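Local coordinates for nigritoxine (Vibrio nigripulchritudo, PDB 5M41), which acts as a bacterial toxin against crustaceans and insects and has a fold described as new, at residues A[230-235]-A[255-260]; A[313-318]-A[375-380]; A[507-512]-A[525-530]; A[578-583]-A[691-696]. All blocks are in the same frame, centred on the assembly; numbering follows the deposited sequence.

Contact 1 (A[230-235]-A[255-260]); sequences LEFTFE and AKYFDL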
# COMPACT_ATOMS: atom_id res chain seq x y z
N LEU A 230 -8.17 -20.27 -19.81
CA LEU A 230 -7.39 -19.99 -18.63
C LEU A 230 -5.97 -20.49 -18.80
O LEU A 230 -5.71 -21.69 -18.67
CB LEU A 230 -8.08 -20.63 -17.40
CG LEU A 230 -9.48 -20.11 -17.02
CD1 LEU A 230 -10.10 -21.01 -15.94
CD2 LEU A 230 -9.43 -18.66 -16.55
N GLU A 231 -5.05 -19.58 -19.07
CA GLU A 231 -3.64 -19.91 -19.24
C GLU A 231 -3.05 -20.37 -17.91
O GLU A 231 -3.36 -19.80 -16.88
CB GLU A 231 -2.88 -18.68 -19.71
CG GLU A 231 -1.50 -18.98 -20.31
CD GLU A 231 -0.69 -17.71 -20.59
OE1 GLU A 231 0.41 -17.81 -21.18
OE2 GLU A 231 -1.14 -16.61 -20.22
N PHE A 232 -2.20 -21.38 -17.94
CA PHE A 232 -1.54 -21.85 -16.74
C PHE A 232 -0.26 -22.60 -17.10
O PHE A 232 -0.26 -23.44 -18.00
CB PHE A 232 -2.47 -22.79 -15.97
CG PHE A 232 -1.88 -23.30 -14.68
CD1 PHE A 232 -1.77 -22.46 -13.57
CD2 PHE A 232 -1.42 -24.60 -14.58
CE1 PHE A 232 -1.22 -22.92 -12.38
CE2 PHE A 232 -0.86 -25.07 -13.40
CZ PHE A 232 -0.76 -24.22 -12.30
N THR A 233 0.82 -22.31 -16.37
CA THR A 233 2.06 -23.06 -16.49
C THR A 233 2.47 -23.61 -15.13
O THR A 233 2.06 -23.09 -14.09
CB THR A 233 3.21 -22.18 -17.02
OG1 THR A 233 3.41 -21.10 -16.11
CG2 THR A 233 2.86 -21.59 -18.39
N PHE A 234 3.28 -24.66 -15.17
CA PHE A 234 3.82 -25.31 -13.98
C PHE A 234 5.14 -24.68 -13.50
O PHE A 234 5.62 -24.96 -12.40
CB PHE A 234 4.02 -26.82 -14.24
CG PHE A 234 4.32 -27.61 -12.99
CD1 PHE A 234 3.36 -27.76 -11.98
CD2 PHE A 234 5.58 -28.21 -12.80
CE1 PHE A 234 3.64 -28.47 -10.82
CE2 PHE A 234 5.88 -28.91 -11.63
CZ PHE A 234 4.90 -29.05 -10.64
N GLU A 235 5.74 -23.82 -14.31
CA GLU A 235 7.03 -23.22 -13.96
C GLU A 235 7.00 -22.48 -12.63
O GLU A 235 6.05 -21.75 -12.33
CB GLU A 235 7.52 -22.31 -15.09
CG GLU A 235 7.89 -23.09 -16.35
CD GLU A 235 8.07 -22.22 -17.58
OE1 GLU A 235 7.95 -20.98 -17.47
OE2 GLU A 235 8.33 -22.79 -18.66
N ALA A 255 -1.59 -21.69 -4.72
CA ALA A 255 -2.74 -20.78 -4.62
C ALA A 255 -3.20 -20.29 -6.02
O ALA A 255 -4.42 -20.16 -6.30
CB ALA A 255 -2.42 -19.59 -3.73
N LYS A 256 -2.25 -20.01 -6.89
CA LYS A 256 -2.62 -19.65 -8.28
C LYS A 256 -3.41 -20.80 -8.95
O LYS A 256 -4.41 -20.56 -9.61
CB LYS A 256 -1.39 -19.27 -9.12
CG LYS A 256 -1.73 -18.81 -10.55
CD LYS A 256 -0.50 -18.42 -11.38
CE LYS A 256 0.38 -19.64 -11.66
NZ LYS A 256 1.77 -19.28 -12.06
N TYR A 257 -2.99 -22.04 -8.72
CA TYR A 257 -3.71 -23.17 -9.32
C TYR A 257 -5.13 -23.31 -8.73
O TYR A 257 -6.11 -23.46 -9.48
CB TYR A 257 -2.92 -24.49 -9.16
CG TYR A 257 -3.63 -25.65 -9.84
CD1 TYR A 257 -4.09 -25.52 -11.16
CD2 TYR A 257 -3.85 -26.88 -9.17
CE1 TYR A 257 -4.75 -26.58 -11.79
CE2 TYR A 257 -4.51 -27.93 -9.81
CZ TYR A 257 -4.95 -27.77 -11.12
OH TYR A 257 -5.61 -28.78 -11.77
N PHE A 258 -5.25 -23.22 -7.41
CA PHE A 258 -6.57 -23.23 -6.82
C PHE A 258 -7.45 -22.11 -7.35
O PHE A 258 -8.61 -22.34 -7.64
CB PHE A 258 -6.48 -23.15 -5.31
CG PHE A 258 -6.28 -24.48 -4.64
CD1 PHE A 258 -7.27 -25.47 -4.71
CD2 PHE A 258 -5.11 -24.74 -3.93
CE1 PHE A 258 -7.08 -26.71 -4.08
CE2 PHE A 258 -4.92 -25.96 -3.28
CZ PHE A 258 -5.92 -26.95 -3.35
N ASP A 259 -6.89 -20.91 -7.50
CA ASP A 259 -7.64 -19.77 -8.04
C ASP A 259 -8.15 -20.09 -9.46
O ASP A 259 -9.26 -19.72 -9.84
CB ASP A 259 -6.76 -18.51 -8.12
CG ASP A 259 -6.43 -17.90 -6.76
OD1 ASP A 259 -7.01 -18.30 -5.73
OD2 ASP A 259 -5.53 -17.00 -6.75
N LEU A 260 -7.29 -20.72 -10.26
CA LEU A 260 -7.66 -21.10 -11.62
C LEU A 260 -8.82 -22.10 -11.63
O LEU A 260 -9.74 -21.99 -12.45
CB LEU A 260 -6.44 -21.67 -12.36
CG LEU A 260 -6.78 -22.11 -13.81
CD1 LEU A 260 -5.65 -21.83 -14.77
CD2 LEU A 260 -7.16 -23.60 -13.87
O HOH W 1 0.49 -19.82 -14.93
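Phe232 and Leu260 meet where a loop following the short strand 229-230 packs on helix 253-264, a loop-on-helix contact in the N-terminal part of the toxin. The Phe232 CB lies 3.5 Å from Leu260 CD1, and its ring reaches on toward the helix because CG stands anti to the backbone N (chi1 -178°). There Tyr257 covers one ring face near the rim, with its CD1 3.8 Å from Phe232 CZ. The two rings are inclined at 37°, neither stacked nor edge-to-face, their centroids 5.2 Å apart. Leu230 and Leu260 pass side by side, pointing opposite ways, Leu230 CB coming within 3.8 Å of Leu260 CD1.

Around this apolar shell, helix 206-215 contacts both aromatic residues: Ala211 touches Phe232, and Ser210 OG is hydrogen-bonded to Tyr257 OH. Val221 of strand 221-223 touches both leucines. The exposed Lys256 passes across the Phe232 ring at a slant, its CE 3.7 Å from Phe232 CE1, and the bend at chi3 (67°) turns the amine toward the loop backbone. One water bridges the two segments there, accepting from Thr233 N at 2.9 Å and, weakly, from Lys256 NZ at 3.2 Å.

Contact 2 (A[313-318]-A[375-380]); sequences LTADAI and DLIEGF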
# COMPACT_ATOMS: atom_id res chain seq x y z
N LEU A 313 11.89 -5.96 10.87
CA LEU A 313 10.65 -5.78 11.63
C LEU A 313 9.86 -7.09 11.71
O LEU A 313 9.32 -7.43 12.77
CB LEU A 313 9.79 -4.69 10.99
CG LEU A 313 8.50 -4.25 11.71
CD1 LEU A 313 8.82 -3.41 12.94
CD2 LEU A 313 7.65 -3.46 10.73
N THR A 314 9.78 -7.81 10.60
CA THR A 314 9.05 -9.08 10.60
C THR A 314 9.73 -10.12 11.50
O THR A 314 9.06 -10.87 12.23
CB THR A 314 8.85 -9.63 9.17
OG1 THR A 314 8.39 -8.58 8.31
CG2 THR A 314 7.84 -10.75 9.16
N ALA A 315 11.06 -10.18 11.43
CA ALA A 315 11.85 -11.13 12.22
C ALA A 315 11.64 -10.87 13.70
O ALA A 315 11.39 -11.79 14.46
CB ALA A 315 13.33 -11.08 11.84
N ASP A 316 11.69 -9.60 14.11
CA ASP A 316 11.53 -9.26 15.54
C ASP A 316 10.16 -9.65 16.07
O ASP A 316 10.05 -10.12 17.20
CB ASP A 316 11.80 -7.78 15.82
CG ASP A 316 13.21 -7.36 15.47
OD1 ASP A 316 14.08 -8.23 15.23
OD2 ASP A 316 13.44 -6.13 15.41
N ALA A 317 9.12 -9.49 15.25
CA ALA A 317 7.76 -9.81 15.69
C ALA A 317 7.58 -11.30 15.94
O ALA A 317 6.87 -11.70 16.88
CB ALA A 317 6.74 -9.29 14.69
N ILE A 318 8.22 -12.13 15.11
CA ILE A 318 8.18 -13.59 15.28
C ILE A 318 8.92 -14.05 16.54
O ILE A 318 8.45 -14.96 17.24
CB ILE A 318 8.74 -14.30 14.03
CG1 ILE A 318 7.75 -14.14 12.86
CG2 ILE A 318 9.00 -15.78 14.32
CD1 ILE A 318 8.30 -14.55 11.52
N ASP A 375 6.03 -16.98 5.76
CA ASP A 375 6.14 -16.73 4.32
C ASP A 375 6.87 -15.43 4.03
O ASP A 375 7.65 -15.36 3.09
CB ASP A 375 4.76 -16.63 3.65
CG ASP A 375 3.94 -17.91 3.77
OD1 ASP A 375 4.53 -19.01 3.82
OD2 ASP A 375 2.69 -17.82 3.76
N LEU A 376 6.61 -14.40 4.83
CA LEU A 376 7.30 -13.13 4.64
C LEU A 376 8.81 -13.25 4.93
O LEU A 376 9.62 -12.71 4.16
CB LEU A 376 6.64 -12.01 5.44
CG LEU A 376 5.54 -11.30 4.62
CD1 LEU A 376 4.50 -12.24 4.01
CD2 LEU A 376 4.88 -10.17 5.38
N ILE A 377 9.19 -13.96 6.00
CA ILE A 377 10.62 -14.16 6.31
C ILE A 377 11.27 -14.90 5.13
O ILE A 377 12.28 -14.46 4.59
CB ILE A 377 10.83 -14.97 7.62
CG1 ILE A 377 10.35 -14.18 8.84
CG2 ILE A 377 12.29 -15.39 7.80
CD1 ILE A 377 10.94 -12.79 8.97
N GLU A 378 10.65 -16.00 4.71
CA GLU A 378 11.20 -16.80 3.62
C GLU A 378 11.27 -15.97 2.34
O GLU A 378 12.26 -16.03 1.63
CB GLU A 378 10.41 -18.09 3.42
CG GLU A 378 10.64 -19.10 4.54
CD GLU A 378 9.76 -20.35 4.46
OE1 GLU A 378 9.11 -20.58 3.41
OE2 GLU A 378 9.73 -21.12 5.45
N GLY A 379 10.24 -15.18 2.07
CA GLY A 379 10.24 -14.31 0.89
C GLY A 379 11.37 -13.27 0.91
O GLY A 379 11.96 -12.97 -0.12
N PHE A 380 11.66 -12.72 2.09
CA PHE A 380 12.78 -11.79 2.21
C PHE A 380 14.12 -12.48 2.00
O PHE A 380 14.96 -11.96 1.27
CB PHE A 380 12.76 -11.04 3.54
CG PHE A 380 11.86 -9.85 3.54
CD1 PHE A 380 12.14 -8.74 2.74
CD2 PHE A 380 10.74 -9.81 4.37
CE1 PHE A 380 11.30 -7.62 2.75
CE2 PHE A 380 9.91 -8.71 4.39
CZ PHE A 380 10.19 -7.62 3.57
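Leu376 and Ile377 of segment 375-380 meet segment 313-318, and both touch Thr314. The CB of Leu376 lies 4.1 Å from Thr314 CG2, the two side chains crossing at about a right angle. Beyond this touch Leu376 packs on Ile329 and Leu331 of strand 328-336, so it faces the sheet as well as the partner helix.

Ile377 carries most of the contact. Its CG1 branch lies anti to the carbonyl carbon (chi1 -67°), and the further turn at chi2 (-53°) brings CD1 against the backbone of the other helix, 3.6 Å from Ala315 N. The same methyl is 3.7 Å from Thr314 CG2 and 4.1 Å from Ala315 CB; the small alanine lets it come close to the helix surface. Ile318 reaches toward Ile377 tip to tip, and the 3.4 Å between Ile318 CD1 and Ile377 CG1 is tighter than usual for two carbons.

One turn on, Phe380 brings CE2 to 4.2 Å from Thr314 OG1. That hydroxyl is hydrogen-bonded to Ala310 O in its own helix, leaving the methyl of Thr314 to meet Leu376 and Ile377. The Phe380 ring also packs on Ala310 and Ala311, earlier in helix 302-319, and meets Phe385 edge-to-face.

The short helical segments run roughly antiparallel, at 142° with axes 9.8 Å apart. Strands 328-336 and 340-348 touch their inner side chains, an arrangement typical of a layered alpha+beta architecture, two helices packed on an antiparallel sheet.

Contact 3 (A[507-512]-A[525-530]); sequences KNITYR and NRLQES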
# COMPACT_ATOMS: atom_id res chain seq x y z
N LYS A 507 18.83 19.80 15.78
CA LYS A 507 19.43 21.02 15.23
C LYS A 507 18.63 22.23 15.69
O LYS A 507 17.39 22.19 15.77
CB LYS A 507 19.44 20.99 13.69
CG LYS A 507 20.23 19.86 13.06
CD LYS A 507 20.43 20.14 11.58
CE LYS A 507 20.91 18.91 10.82
NZ LYS A 507 21.06 19.22 9.37
N ASN A 508 19.35 23.31 15.98
CA ASN A 508 18.74 24.59 16.33
C ASN A 508 18.63 25.47 15.10
O ASN A 508 19.65 25.85 14.50
CB ASN A 508 19.54 25.31 17.41
CG ASN A 508 19.54 24.56 18.72
OD1 ASN A 508 18.49 24.16 19.23
ND2 ASN A 508 20.71 24.37 19.29
N ILE A 509 17.38 25.81 14.75
CA ILE A 509 17.07 26.53 13.54
C ILE A 509 16.49 27.91 13.83
O ILE A 509 15.62 28.06 14.69
CB ILE A 509 16.04 25.73 12.69
CG1 ILE A 509 16.49 24.26 12.56
CG2 ILE A 509 15.82 26.38 11.33
CD1 ILE A 509 17.83 24.05 11.87
N THR A 510 16.98 28.90 13.10
CA THR A 510 16.48 30.26 13.23
C THR A 510 16.28 30.77 11.83
O THR A 510 17.11 30.50 10.95
CB THR A 510 17.50 31.17 13.96
OG1 THR A 510 17.67 30.66 15.28
CG2 THR A 510 17.03 32.63 14.04
N TYR A 511 15.19 31.50 11.62
CA TYR A 511 14.99 32.19 10.36
C TYR A 511 15.77 33.51 10.34
O TYR A 511 15.31 34.52 10.88
CB TYR A 511 13.50 32.44 10.13
CG TYR A 511 13.03 32.22 8.73
CD1 TYR A 511 11.70 31.86 8.48
CD2 TYR A 511 13.89 32.35 7.64
CE1 TYR A 511 11.24 31.64 7.20
CE2 TYR A 511 13.44 32.13 6.34
CZ TYR A 511 12.10 31.78 6.14
OH TYR A 511 11.61 31.55 4.89
N ARG A 512 16.92 33.51 9.68
CA ARG A 512 17.86 34.62 9.77
C ARG A 512 17.95 35.44 8.50
O ARG A 512 17.66 34.93 7.41
CB ARG A 512 19.26 34.09 10.06
CG ARG A 512 19.42 33.46 11.42
CD ARG A 512 20.72 32.69 11.42
NE ARG A 512 21.86 33.52 11.79
CZ ARG A 512 22.91 33.79 11.02
NH1 ARG A 512 23.02 33.33 9.79
NH2 ARG A 512 23.88 34.54 11.51
N ASN A 525 15.97 36.15 3.67
CA ASN A 525 15.72 35.30 4.84
C ASN A 525 16.10 33.85 4.55
O ASN A 525 15.88 33.36 3.44
CB ASN A 525 14.25 35.40 5.27
CG ASN A 525 13.84 36.83 5.60
OD1 ASN A 525 14.21 37.37 6.64
ND2 ASN A 525 13.08 37.45 4.72
N ARG A 526 16.69 33.19 5.54
CA ARG A 526 17.07 31.80 5.39
C ARG A 526 16.98 31.08 6.70
O ARG A 526 17.44 31.62 7.72
CB ARG A 526 18.49 31.67 4.85
CG ARG A 526 18.56 31.53 3.34
CD ARG A 526 19.93 31.02 2.94
NE ARG A 526 19.91 30.43 1.61
CZ ARG A 526 20.62 30.89 0.58
NH1 ARG A 526 21.42 31.94 0.72
NH2 ARG A 526 20.53 30.28 -0.60
N LEU A 527 16.39 29.88 6.67
CA LEU A 527 16.39 29.00 7.83
C LEU A 527 17.79 28.39 7.96
O LEU A 527 18.31 27.77 7.03
CB LEU A 527 15.35 27.90 7.69
CG LEU A 527 13.88 28.34 7.88
CD1 LEU A 527 12.91 27.30 7.33
CD2 LEU A 527 13.58 28.68 9.34
N GLN A 528 18.42 28.58 9.12
CA GLN A 528 19.80 28.13 9.27
C GLN A 528 19.97 27.44 10.59
O GLN A 528 19.29 27.75 11.56
CB GLN A 528 20.76 29.31 9.13
CG GLN A 528 20.93 29.79 7.70
CD GLN A 528 22.01 30.86 7.54
OE1 GLN A 528 21.99 31.88 8.22
NE2 GLN A 528 22.93 30.64 6.62
N GLU A 529 20.87 26.47 10.61
CA GLU A 529 21.23 25.83 11.86
C GLU A 529 22.54 26.45 12.40
O GLU A 529 23.46 26.73 11.63
CB GLU A 529 21.36 24.32 11.69
CG GLU A 529 22.65 23.88 11.00
CD GLU A 529 23.14 22.50 11.42
OE1 GLU A 529 23.10 22.15 12.62
OE2 GLU A 529 23.58 21.77 10.51
N SER A 530 22.60 26.65 13.72
CA SER A 530 23.81 27.16 14.38
C SER A 530 24.65 26.00 14.91
O SER A 530 24.11 24.95 15.28
CB SER A 530 23.45 28.11 15.52
OG SER A 530 22.68 27.42 16.50
O HOH W 2 14.74 36.94 9.49
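Tyr511 and Leu527 face each other across the beta hairpin of strands 505-515 and 523-532, the central pair of a four-stranded antiparallel sheet. Backbone hydrogen bonds set the register. Thr510 with Gln528 and Arg512 with Arg526 are hydrogen-bonded pairs, from Thr510 N to Gln528 O at 3.0 Å and from Arg526 N to Arg512 O at 2.7 Å. Tyr511 with Leu527, between these two, and Ile509 with Glu529, beyond Thr510, are non-hydrogen-bonded pairs.

Apolar contacts gather on the face bearing Ile509, Tyr511 and Leu527. In a CH-pi contact Leu527 CG sits above the centre of the Tyr511 ring, 3.9 Å from its centroid, while Leu527 CD2 also reaches Ile509 CG2 at 3.8 Å. Phe552 of helix 546-555 covers Ile509 and Leu527.

Polar links lie toward both ends of the hairpin segment. A water donates to the backbone O of Tyr511 and to Asn525 OD1; Asn525 ND2 is hydrogen-bonded to Ile563 O. Lys507 slants across Glu529, with NZ and OE2 in a long salt bridge of 3.8 Å; their stronger partners are Glu548 for the lysine and Arg541 for the glutamate.

On the other face the Arg512 chain bends at chi3 (87°) and presents the guanidinium edge to Gln528. Its NH1 donates to Gln528 OE1, with a modelled length so short that the exact distance is doubtful. The chemistry implies two unlike faces: Ile509, Tyr511 and Leu527 lie against helix 546-555, with Glu529 bonded to Arg541, while opposite them Arg512 makes a cation-pi contact with Trp540.

Contact 4 (A[578-583]-A[691-696]); sequences NPYSFV and LNNIVE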
# COMPACT_ATOMS: atom_id res chain seq x y z
N ASN A 578 4.52 26.55 7.79
CA ASN A 578 3.83 25.50 6.98
C ASN A 578 4.23 25.56 5.51
O ASN A 578 4.07 26.61 4.87
CB ASN A 578 2.32 25.64 7.07
CG ASN A 578 1.58 24.39 6.58
OD1 ASN A 578 1.84 23.87 5.48
ND2 ASN A 578 0.68 23.89 7.42
N PRO A 579 4.76 24.46 4.96
CA PRO A 579 5.27 24.59 3.60
C PRO A 579 4.18 24.75 2.53
O PRO A 579 4.49 25.07 1.40
CB PRO A 579 6.07 23.29 3.39
CG PRO A 579 5.47 22.31 4.33
CD PRO A 579 4.92 23.09 5.49
N TYR A 580 2.92 24.56 2.91
CA TYR A 580 1.78 24.76 2.00
C TYR A 580 1.10 26.11 2.18
O TYR A 580 -0.03 26.31 1.75
CB TYR A 580 0.75 23.64 2.22
CG TYR A 580 1.25 22.26 1.85
CD1 TYR A 580 1.14 21.78 0.54
CD2 TYR A 580 1.83 21.44 2.80
CE1 TYR A 580 1.60 20.51 0.20
CE2 TYR A 580 2.28 20.17 2.47
CZ TYR A 580 2.18 19.72 1.18
OH TYR A 580 2.64 18.46 0.90
N SER A 581 1.76 27.02 2.89
CA SER A 581 1.22 28.36 3.12
C SER A 581 1.43 29.27 1.92
O SER A 581 2.57 29.41 1.44
CB SER A 581 1.90 29.00 4.32
OG SER A 581 1.50 30.35 4.42
N PHE A 582 0.34 29.92 1.48
CA PHE A 582 0.37 30.90 0.38
C PHE A 582 -0.13 32.26 0.84
O PHE A 582 -0.52 33.12 0.02
CB PHE A 582 -0.43 30.40 -0.83
CG PHE A 582 0.16 29.16 -1.46
CD1 PHE A 582 1.19 29.27 -2.39
CD2 PHE A 582 -0.26 27.90 -1.06
CE1 PHE A 582 1.78 28.13 -2.93
CE2 PHE A 582 0.32 26.75 -1.59
CZ PHE A 582 1.34 26.87 -2.53
N VAL A 583 -0.08 32.45 2.17
CA VAL A 583 -0.50 33.70 2.81
C VAL A 583 0.51 34.15 3.86
O VAL A 583 1.37 33.38 4.28
CB VAL A 583 -1.89 33.58 3.50
CG1 VAL A 583 -2.99 33.30 2.47
CG2 VAL A 583 -1.88 32.51 4.59
N LEU A 691 -4.04 19.95 0.52
CA LEU A 691 -5.19 20.87 0.63
C LEU A 691 -5.53 21.30 2.07
O LEU A 691 -5.80 22.48 2.30
CB LEU A 691 -6.44 20.27 -0.05
CG LEU A 691 -7.60 21.22 -0.33
CD1 LEU A 691 -7.15 22.43 -1.15
CD2 LEU A 691 -8.70 20.48 -1.06
N ASN A 692 -5.57 20.34 3.01
CA ASN A 692 -5.77 20.66 4.44
C ASN A 692 -4.72 21.65 4.98
O ASN A 692 -5.05 22.60 5.71
CB ASN A 692 -5.74 19.38 5.30
CG ASN A 692 -6.96 18.49 5.07
OD1 ASN A 692 -7.94 18.90 4.44
ND2 ASN A 692 -6.89 17.25 5.56
N ASN A 693 -3.44 21.42 4.64
CA ASN A 693 -2.37 22.33 5.03
C ASN A 693 -2.47 23.72 4.40
O ASN A 693 -2.14 24.70 5.05
CB ASN A 693 -1.01 21.70 4.76
CG ASN A 693 -0.60 20.75 5.86
OD1 ASN A 693 -0.56 21.12 7.02
ND2 ASN A 693 -0.29 19.52 5.50
N ILE A 694 -2.94 23.81 3.15
CA ILE A 694 -3.19 25.10 2.51
C ILE A 694 -4.21 25.90 3.33
O ILE A 694 -4.03 27.10 3.62
CB ILE A 694 -3.70 24.91 1.07
CG1 ILE A 694 -2.55 24.52 0.13
CG2 ILE A 694 -4.46 26.14 0.56
CD1 ILE A 694 -3.01 24.16 -1.26
N VAL A 695 -5.28 25.21 3.70
CA VAL A 695 -6.41 25.79 4.40
C VAL A 695 -5.99 26.14 5.84
O VAL A 695 -6.21 27.26 6.32
CB VAL A 695 -7.61 24.82 4.33
CG1 VAL A 695 -8.68 25.17 5.34
CG2 VAL A 695 -8.21 24.85 2.92
N GLU A 696 -5.39 25.17 6.52
CA GLU A 696 -4.92 25.37 7.89
C GLU A 696 -3.92 26.53 7.96
O GLU A 696 -3.99 27.31 8.90
CB GLU A 696 -4.32 24.08 8.45
CG GLU A 696 -3.73 24.20 9.85
CD GLU A 696 -3.17 22.87 10.35
OE1 GLU A 696 -2.40 22.21 9.60
OE2 GLU A 696 -3.50 22.46 11.49
O HOH W 3 -1.98 28.35 2.05
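Water 3 links Tyr580 to Ile694, donating to Tyr580 O at 2.8 Å and to Ile694 O at 2.9 Å. It also accepts from Phe582 N, so three backbone groups grip it between the loop after strand 571-576 and helix 688-704. Beside it the loop comes very near the helix: Tyr580 O lies 3.5 Å from Ile694 CA in a CA-H...O contact.

The loop is shaped by a type I beta turn from Asn578 to Ser581. Asn578 uses both ends of its amide. OD1 takes the backbone N of Tyr580 at 2.9 Å, closing an Asx turn, while ND2 donates to Asn693 OD1 at 3.1 Å in a nearly straight bond (165°). The acceptor lies close to the amide plane of Asn578, but the donor stands above the carbonyl plane of Asn693; the two amide planes are 63° apart. Asn693 ND2 bonds weakly back to Phe689 O in its own helix.

Tyr580 lies across Asn693 at a slant, its CD2 3.5 Å from Asn693 CB, with ring and amide planes 9° apart. Ile694 CG1 comes to 4.0 Å from Phe582 CE2, meeting that ring at its edge. Tyr609 of helix 603-614 touches Tyr580, Phe582 and Ile694.

Glu696 OE1 forms a salt bridge with Lys557 NZ. The Asn578 amide, Asn693 OD1 and the carbonyls of Tyr580 and Ile694 thus find partners in one another, in the turn backbone or in the water, which implies that directional polar bonds as well as apolar packing fix the turn on the helix.

Overall arrangement
From the N terminus the chain makes the four contacts in series, each closing before the next opens, so none nests or crosses. Contact 1 closes a short loop containing helix 240-245 and ties the chain after strand 229-230 to helix 253-264. Contact 2 spans 56 residues, most of them strands of the sheet beneath its two helices; its centre is about 26 Å from that of contact 1. Contacts 3 and 4 lie on the same side of the chain's centre, with nearest atoms about 8 Å apart. Contact 3 closes a local hairpin, pairing the two central strands of the four-stranded sheet, whereas contact 4 spans 107 residues to join a turn between neighbouring strands to helix 688-704. Contacts 1 and 3 lie on opposite sides of the chain's centre.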